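Local coordinates for coenzyme A transferase (Yersinia pestis, PDB 3QLI), which probably transfers coenzyme A between acyl-CoA thioesters and free carboxylates such as acetate, at residues A[336-341]-A[379-383]; A[363-368]-A[403-408]. All coordinates share one frame; numbering follows the deposited sequence.

Interaction 1: residues A[336-341]-A[379-383]; sequences NATLQI and IIATP
Asn336 N donates to Ile379 O in an almost linear bond (172° at the hydrogen). Asn336 O in turn receives Ala381 N at 3.0 Å. The third backbone bond, from Thr338 N to Ala381 O at 3.2 Å, is more bent (147°). Two waters extend the ladder: one joins Asn336 ND2 to Ile379 O, the other gives protons to both Thr338 O and Thr382 OG1. Asn336 OD1 is held by Gln239, on the other neighbouring strand. The pairing is parallel, between adjacent strands inside the sheet of the C-terminal domain, and it ends where 336-341 turns away at Thr338, whose OG1 bonds to Asn348 O; Leu339, a residue of the CoA site, and Gln340 form a classic beta bulge opposite Asn348. Methyl packing flanks the ladder: Thr338 CG2 presses on Ile380 CG2 at 3.5 Å, closer than two methyls normally pack, and also meets Thr382 CB. Past the last bond, with Thr382 OG1 anti to the backbone N (chi1 175°), the hydroxyl reaches Pro383 O at 2.7 Å while CG2 packs against Ile341 CD1 at 3.8 Å.

Interaction 2: residues A[363-368]-A[403-408]; sequences QLDFVR and TTPRID
The carboxamide of Gln363 meets Thr404 in its own plane: Thr404 OG1 donates to a lone pair of Gln363 OE1 at 2.7 Å, with a C=O...donor angle of 128°. The two side chains cross at about a right angle, and Gln363 gets there by an extended chain whose CG lies anti to the backbone N (chi1 167°). Its NE2 is held by Ala337 O, so both ends of the amide are bonded and its rotation is fixed. The second flat group, the guanidinium of Arg368, has Leu364 CD2 over the centre of one face, 3.7 Å above the plane. Asp408 OD2 approaches it obliquely, but at 4.4 Å from Arg368 NE this is too far for a salt bridge. Water fills in: one molecule links Arg368 NH2 to Asp408 OD2, another Arg368 NE to Asp408 OD1. Asn127 of the second subunit also bonds to OD1, tying this carboxylate to the dimer interface.

Between these polar ends lies Leu364, whose CD1 packs on Asp408 CB at 3.7 Å and whose branches reach toward Pro405 CD, tip to tip. Val367 points CG1 at Asp408 O, a close approach of 3.1 Å.

Gln363 belongs to the CoA site seen in this protein, and the bond from Thr404 would help set its orientation, as a second-shell contact. Thr403 and Thr404 form a classic beta bulge opposite Cys347, and Thr403 OG1 bonds to Ser349 N. The N-terminal turns of helix 363-372 thus lie against the loop leading into strand 411-414, with Gln363, Val367 and Thr404 all touching Ile380 of strand 377-381 and Phe366 resting on Ser334 of strand 332-337.

How the interactions relate
From the N terminus, the chain leaves strand 332-337 through 336-341, passes through strands 340-342 and 347-348 before helix 363-372, and returns along strand 377-381, where 379-383 pairs with 336-341 and interaction 1 closes a loop of 37 residues. This is a beta-alpha-beta crossover carrying the two-strand excursion. Interaction 2 begins inside that loop, at 363-368, and closes at 403-408 across 34 intervening residues, beyond 379-383, so the two loops cross. Their centres lie about 12 Å apart, and they meet at Gln363, where Ile380 CD1 packs on Gln363 OE1 and Thr404 OG1. Together they join sheet, crossover helix and loop beside the CoA site.

Interaction 1: residues A[336-341]-A[379-383]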
ATOM      1  N   ASN A 336      -4.109  13.370   8.685  1.00 14.76           N
ATOM      2  CA  ASN A 336      -4.993  12.306   9.149  1.00 16.71           C
ATOM      3  C   ASN A 336      -4.830  12.086  10.645  1.00 18.16           C
ATOM      4  O   ASN A 336      -3.788  12.383  11.204  1.00 17.94           O
ATOM      5  CB  ASN A 336      -4.676  11.012   8.421  1.00 17.43           C
ATOM      6  CG  ASN A 336      -5.114  11.042   6.978  1.00 18.54           C
ATOM      7  OD1 ASN A 336      -6.270  11.329   6.689  1.00 18.59           O
ATOM      8  ND2 ASN A 336      -4.192  10.762   6.067  1.00 18.08           N
ATOM      9  N   ALA A 337      -5.858  11.545  11.283  1.00 18.33           N
ATOM     10  CA  ALA A 337      -5.803  11.287  12.712  1.00 17.01           C
ATOM     11  C   ALA A 337      -5.627   9.792  12.940  1.00 19.96           C
ATOM     12  O   ALA A 337      -5.887   8.999  12.048  1.00 19.36           O
ATOM     13  CB  ALA A 337      -7.085  11.778  13.370  1.00 24.63           C
ATOM     14  N   THR A 338      -5.174   9.403  14.124  1.00 16.78           N
ATOM     15  CA  THR A 338      -5.118   7.987  14.450  1.00 17.10           C
ATOM     16  C   THR A 338      -5.506   7.774  15.910  1.00 17.61           C
ATOM     17  O   THR A 338      -5.673   8.739  16.654  1.00 16.92           O
ATOM     18  CB  THR A 338      -3.724   7.414  14.166  1.00 17.06           C
ATOM     19  OG1 THR A 338      -3.753   5.995  14.336  1.00 19.03           O
ATOM     20  CG2 THR A 338      -2.692   8.026  15.122  1.00 16.42           C
ATOM     21  N   LEU A 339      -5.674   6.520  16.321  1.00 16.71           N
ATOM     22  CA  LEU A 339      -6.003   6.228  17.719  1.00 17.61           C
ATOM     23  C   LEU A 339      -4.751   5.861  18.515  1.00 16.77           C
ATOM     24  O   LEU A 339      -4.619   6.209  19.686  1.00 16.89           O
ATOM     25  CB  LEU A 339      -7.038   5.094  17.808  1.00 16.31           C
ATOM     26  CG  LEU A 339      -8.415   5.458  17.246  1.00 21.83           C
ATOM     27  CD1 LEU A 339      -9.403   4.317  17.461  1.00 18.62           C
ATOM     28  CD2 LEU A 339      -8.935   6.740  17.893  1.00 19.66           C
ATOM     29  N   GLN A 340      -3.837   5.150  17.871  1.00 16.32           N
ATOM     30  CA  GLN A 340      -2.609   4.718  18.535  1.00 17.49           C
ATOM     31  C   GLN A 340      -1.426   4.772  17.588  1.00 16.02           C
ATOM     32  O   GLN A 340      -1.576   4.586  16.376  1.00 17.07           O
ATOM     33  CB  GLN A 340      -2.736   3.271  19.018  1.00 19.87           C
ATOM     34  CG  GLN A 340      -3.951   2.958  19.846  1.00 18.46           C
ATOM     35  CD  GLN A 340      -4.028   1.479  20.142  1.00 24.73           C
ATOM     36  OE1 GLN A 340      -3.992   0.653  19.228  1.00 22.72           O
ATOM     37  NE2 GLN A 340      -4.086   1.132  21.419  1.00 25.31           N
ATOM     38  N   ILE A 341      -0.244   5.004  18.152  1.00 14.98           N
ATOM     39  CA  ILE A 341       1.001   4.893  17.412  1.00 14.42           C
ATOM     40  C   ILE A 341       1.932   4.007  18.225  1.00 17.30           C
ATOM     41  O   ILE A 341       2.075   4.204  19.433  1.00 15.84           O
ATOM     42  CB  ILE A 341       1.677   6.276  17.229  1.00 15.87           C
ATOM     43  CG1 ILE A 341       0.732   7.255  16.521  1.00 15.54           C
ATOM     44  CG2 ILE A 341       2.972   6.129  16.445  1.00 16.08           C
ATOM     45  CD1 ILE A 341       1.349   8.652  16.334  1.00 15.66           C
ATOM     46  N   ILE A 379       1.051  13.664   7.395  1.00 12.36           N
ATOM     47  CA  ILE A 379       1.038  13.846   8.838  1.00 11.78           C
ATOM     48  C   ILE A 379      -0.044  12.954   9.441  1.00 12.31           C
ATOM     49  O   ILE A 379      -1.187  12.926   8.965  1.00 13.87           O
ATOM     50  CB  ILE A 379       0.725  15.314   9.215  1.00 12.85           C
ATOM     51  CG1 ILE A 379       1.846  16.229   8.707  1.00 17.23           C
ATOM     52  CG2 ILE A 379       0.538  15.447  10.731  1.00 13.49           C
ATOM     53  CD1 ILE A 379       1.445  17.694   8.567  1.00 16.51           C
ATOM     54  N   ILE A 380       0.318  12.211  10.475  1.00 11.86           N
ATOM     55  CA  ILE A 380      -0.673  11.452  11.232  1.00 11.87           C
ATOM     56  C   ILE A 380      -0.543  11.940  12.669  1.00 14.47           C
ATOM     57  O   ILE A 380       0.545  11.937  13.232  1.00 13.60           O
ATOM     58  CB  ILE A 380      -0.427   9.947  11.142  1.00 13.24           C
ATOM     59  CG1 ILE A 380      -0.717   9.458   9.707  1.00 16.79           C
ATOM     60  CG2 ILE A 380      -1.290   9.220  12.167  1.00 13.24           C
ATOM     61  CD1 ILE A 380      -0.327   7.987   9.450  1.00 16.78           C
ATOM     62  N   ALA A 381      -1.650  12.392  13.245  1.00 12.03           N
ATOM     63  CA  ALA A 381      -1.595  13.084  14.529  1.00 14.68           C
ATOM     64  C   ALA A 381      -2.507  12.427  15.546  1.00 15.84           C
ATOM     65  O   ALA A 381      -3.571  11.909  15.193  1.00 16.09           O
ATOM     66  CB  ALA A 381      -1.991  14.548  14.349  1.00 14.28           C
ATOM     67  N   THR A 382      -2.102  12.464  16.813  1.00 15.62           N
ATOM     68  CA  THR A 382      -2.986  12.042  17.897  1.00 14.73           C
ATOM     69  C   THR A 382      -2.558  12.730  19.186  1.00 16.07           C
ATOM     70  O   THR A 382      -1.370  13.000  19.374  1.00 15.45           O
ATOM     71  CB  THR A 382      -2.923  10.517  18.137  1.00 16.69           C
ATOM     72  OG1 THR A 382      -3.723  10.169  19.279  1.00 18.66           O
ATOM     73  CG2 THR A 382      -1.488  10.076  18.396  1.00 16.92           C
ATOM     74  N   PRO A 383      -3.524  13.025  20.075  1.00 16.87           N
ATOM     75  CA  PRO A 383      -3.148  13.390  21.450  1.00 16.54           C
ATOM     76  C   PRO A 383      -2.342  12.225  22.022  1.00 17.79           C
ATOM     77  O   PRO A 383      -2.588  11.078  21.613  1.00 18.30           O
ATOM     78  CB  PRO A 383      -4.490  13.471  22.189  1.00 21.19           C
ATOM     79  CG  PRO A 383      -5.552  13.443  21.133  1.00 23.57           C
ATOM     80  CD  PRO A 383      -4.977  12.842  19.899  1.00 19.87           C
TER
HETATM   81  O   HOH W   1      -1.383  11.629   6.394  1.00 14.21           O
HETATM   82  O   HOH W   2      -6.467   9.771  19.115  1.00 23.59           O

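Interaction 2: residues A[363-368]-A[403-408]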
ATOM      1  N   GLN A 363      -7.021   6.529   4.357  1.00 18.48           N
ATOM      2  CA  GLN A 363      -5.867   7.123   5.039  1.00 21.69           C
ATOM      3  C   GLN A 363      -4.563   6.778   4.329  1.00 19.25           C
ATOM      4  O   GLN A 363      -3.792   7.669   3.970  1.00 15.00           O
ATOM      5  CB  GLN A 363      -5.788   6.717   6.518  1.00 22.26           C
ATOM      6  CG  GLN A 363      -4.428   7.055   7.168  1.00 26.37           C
ATOM      7  CD  GLN A 363      -4.442   7.000   8.700  1.00 25.05           C
ATOM      8  OE1 GLN A 363      -3.560   6.405   9.314  1.00 26.66           O
ATOM      9  NE2 GLN A 363      -5.443   7.627   9.312  1.00 24.06           N
ATOM     10  N   LEU A 364      -4.321   5.488   4.099  1.00 14.67           N
ATOM     11  CA  LEU A 364      -3.040   5.079   3.541  1.00 13.51           C
ATOM     12  C   LEU A 364      -2.830   5.592   2.115  1.00 12.27           C
ATOM     13  O   LEU A 364      -1.700   5.840   1.710  1.00 13.00           O
ATOM     14  CB  LEU A 364      -2.869   3.555   3.611  1.00 14.71           C
ATOM     15  CG  LEU A 364      -1.504   3.004   3.193  1.00 15.49           C
ATOM     16  CD1 LEU A 364      -0.352   3.633   4.009  1.00 17.37           C
ATOM     17  CD2 LEU A 364      -1.505   1.501   3.358  1.00 16.30           C
ATOM     18  N   ASP A 365      -3.906   5.726   1.340  1.00 13.72           N
ATOM     19  CA  ASP A 365      -3.795   6.302  -0.002  1.00 13.89           C
ATOM     20  C   ASP A 365      -3.110   7.666   0.058  1.00 14.78           C
ATOM     21  O   ASP A 365      -2.262   7.986  -0.765  1.00 12.20           O
ATOM     22  CB  ASP A 365      -5.170   6.499  -0.640  1.00 14.31           C
ATOM     23  CG  ASP A 365      -5.945   5.200  -0.767  1.00 18.91           C
ATOM     24  OD1 ASP A 365      -5.303   4.149  -0.946  1.00 15.96           O
ATOM     25  OD2 ASP A 365      -7.184   5.243  -0.668  1.00 16.19           O
ATOM     26  N   PHE A 366      -3.507   8.472   1.036  1.00 13.63           N
ATOM     27  CA  PHE A 366      -2.979   9.826   1.144  1.00 12.97           C
ATOM     28  C   PHE A 366      -1.619   9.867   1.846  1.00 14.53           C
ATOM     29  O   PHE A 366      -0.800  10.736   1.562  1.00 13.07           O
ATOM     30  CB  PHE A 366      -4.016  10.749   1.799  1.00 11.04           C
ATOM     31  CG  PHE A 366      -4.987  11.328   0.798  1.00 11.33           C
ATOM     32  CD1 PHE A 366      -4.656  12.476   0.095  1.00 12.84           C
ATOM     33  CD2 PHE A 366      -6.177  10.675   0.496  1.00 12.36           C
ATOM     34  CE1 PHE A 366      -5.507  12.991  -0.864  1.00 10.56           C
ATOM     35  CE2 PHE A 366      -7.046  11.195  -0.469  1.00 11.82           C
ATOM     36  CZ  PHE A 366      -6.709  12.352  -1.142  1.00 12.72           C
ATOM     37  N   VAL A 367      -1.377   8.928   2.754  1.00 14.41           N
ATOM     38  CA  VAL A 367      -0.037   8.779   3.333  1.00 11.48           C
ATOM     39  C   VAL A 367       0.965   8.529   2.198  1.00 13.88           C
ATOM     40  O   VAL A 367       2.025   9.164   2.123  1.00 14.14           O
ATOM     41  CB  VAL A 367       0.005   7.608   4.365  1.00 13.73           C
ATOM     42  CG1 VAL A 367       1.446   7.266   4.758  1.00 13.09           C
ATOM     43  CG2 VAL A 367      -0.824   7.945   5.600  1.00 14.78           C
ATOM     44  N   ARG A 368       0.620   7.606   1.305  1.00 12.27           N
ATOM     45  CA  ARG A 368       1.472   7.280   0.160  1.00 13.46           C
ATOM     46  C   ARG A 368       1.557   8.422  -0.846  1.00 13.36           C
ATOM     47  O   ARG A 368       2.633   8.764  -1.331  1.00 14.38           O
ATOM     48  CB  ARG A 368       0.925   6.040  -0.553  1.00 12.85           C
ATOM     49  CG  ARG A 368       0.995   4.749   0.251  1.00 16.12           C
ATOM     50  CD  ARG A 368       0.113   3.671  -0.432  1.00 17.49           C
ATOM     51  NE  ARG A 368       0.423   2.305  -0.016  1.00 24.68           N
ATOM     52  CZ  ARG A 368      -0.393   1.263  -0.201  1.00 27.04           C
ATOM     53  NH1 ARG A 368      -1.578   1.447  -0.774  1.00 27.43           N
ATOM     54  NH2 ARG A 368      -0.037   0.035   0.189  1.00 21.91           N
ATOM     55  N   THR A 403      -3.240  -0.014  10.684  1.00 16.49           N
ATOM     56  CA  THR A 403      -3.882   0.829   9.690  1.00 19.21           C
ATOM     57  C   THR A 403      -2.844   1.405   8.741  1.00 20.79           C
ATOM     58  O   THR A 403      -2.962   1.268   7.523  1.00 20.96           O
ATOM     59  CB  THR A 403      -4.667   1.973  10.327  1.00 16.78           C
ATOM     60  OG1 THR A 403      -5.622   1.427  11.239  1.00 19.59           O
ATOM     61  CG2 THR A 403      -5.404   2.758   9.257  1.00 20.37           C
ATOM     62  N   THR A 404      -1.828   2.056   9.303  1.00 18.01           N
ATOM     63  CA  THR A 404      -0.702   2.540   8.515  1.00 18.12           C
ATOM     64  C   THR A 404       0.551   1.784   8.936  1.00 20.58           C
ATOM     65  O   THR A 404       0.978   1.879  10.087  1.00 18.26           O
ATOM     66  CB  THR A 404      -0.477   4.073   8.713  1.00 18.61           C
ATOM     67  OG1 THR A 404      -1.643   4.785   8.292  1.00 23.98           O
ATOM     68  CG2 THR A 404       0.684   4.559   7.888  1.00 17.06           C
ATOM     69  N   PRO A 405       1.145   1.032   7.998  1.00 19.80           N
ATOM     70  CA  PRO A 405       2.339   0.218   8.256  1.00 17.64           C
ATOM     71  C   PRO A 405       3.529   1.094   8.601  1.00 16.43           C
ATOM     72  O   PRO A 405       3.618   2.240   8.127  1.00 16.32           O
ATOM     73  CB  PRO A 405       2.593  -0.461   6.902  1.00 21.37           C
ATOM     74  CG  PRO A 405       1.268  -0.433   6.205  1.00 23.88           C
ATOM     75  CD  PRO A 405       0.671   0.883   6.611  1.00 18.96           C
ATOM     76  N   ARG A 406       4.454   0.569   9.394  1.00 15.24           N
ATOM     77  CA  ARG A 406       5.621   1.360   9.759  1.00 17.67           C
ATOM     78  C   ARG A 406       6.447   1.713   8.525  1.00 17.96           C
ATOM     79  O   ARG A 406       7.200   2.673   8.545  1.00 17.83           O
ATOM     80  CB  ARG A 406       6.492   0.625  10.770  1.00 17.55           C
ATOM     81  CG  ARG A 406       7.251  -0.573  10.188  1.00 18.74           C
ATOM     82  CD  ARG A 406       8.310  -1.062  11.179  1.00 21.03           C
ATOM     83  NE  ARG A 406       8.671  -2.459  10.951  1.00 21.16           N
ATOM     84  CZ  ARG A 406       9.511  -3.150  11.719  1.00 26.58           C
ATOM     85  NH1 ARG A 406      10.092  -2.570  12.761  1.00 22.27           N
ATOM     86  NH2 ARG A 406       9.766  -4.425  11.444  1.00 27.56           N
ATOM     87  N   ILE A 407       6.312   0.949   7.443  1.00 16.73           N
ATOM     88  CA  ILE A 407       7.110   1.270   6.259  1.00 15.51           C
ATOM     89  C   ILE A 407       6.550   2.466   5.498  1.00 16.95           C
ATOM     90  O   ILE A 407       7.212   2.995   4.613  1.00 16.92           O
ATOM     91  CB  ILE A 407       7.253   0.069   5.291  1.00 16.31           C
ATOM     92  CG1 ILE A 407       5.873  -0.401   4.813  1.00 17.71           C
ATOM     93  CG2 ILE A 407       8.078  -1.057   5.946  1.00 19.57           C
ATOM     94  CD1 ILE A 407       5.923  -1.576   3.851  1.00 22.39           C
ATOM     95  N   ASP A 408       5.315   2.854   5.802  1.00 14.60           N
ATOM     96  CA  ASP A 408       4.681   3.969   5.101  1.00 14.14           C
ATOM     97  C   ASP A 408       4.563   5.273   5.884  1.00 15.60           C
ATOM     98  O   ASP A 408       4.375   6.335   5.294  1.00 14.86           O
ATOM     99  CB  ASP A 408       3.287   3.560   4.621  1.00 13.84           C
ATOM    100  CG  ASP A 408       3.331   2.511   3.535  1.00 19.21           C
ATOM    101  OD1 ASP A 408       4.051   2.716   2.537  1.00 17.14           O
ATOM    102  OD2 ASP A 408       2.644   1.482   3.680  1.00 19.32           O
TER
HETATM  103  O   HOH W   3       4.341   7.572   2.838  1.00 17.69           O
HETATM  104  O   HOH W   4       2.003  -0.438   2.253  1.00 16.51           O
HETATM  105  O   HOH W   5       3.336   1.842   0.068  1.00 20.67           O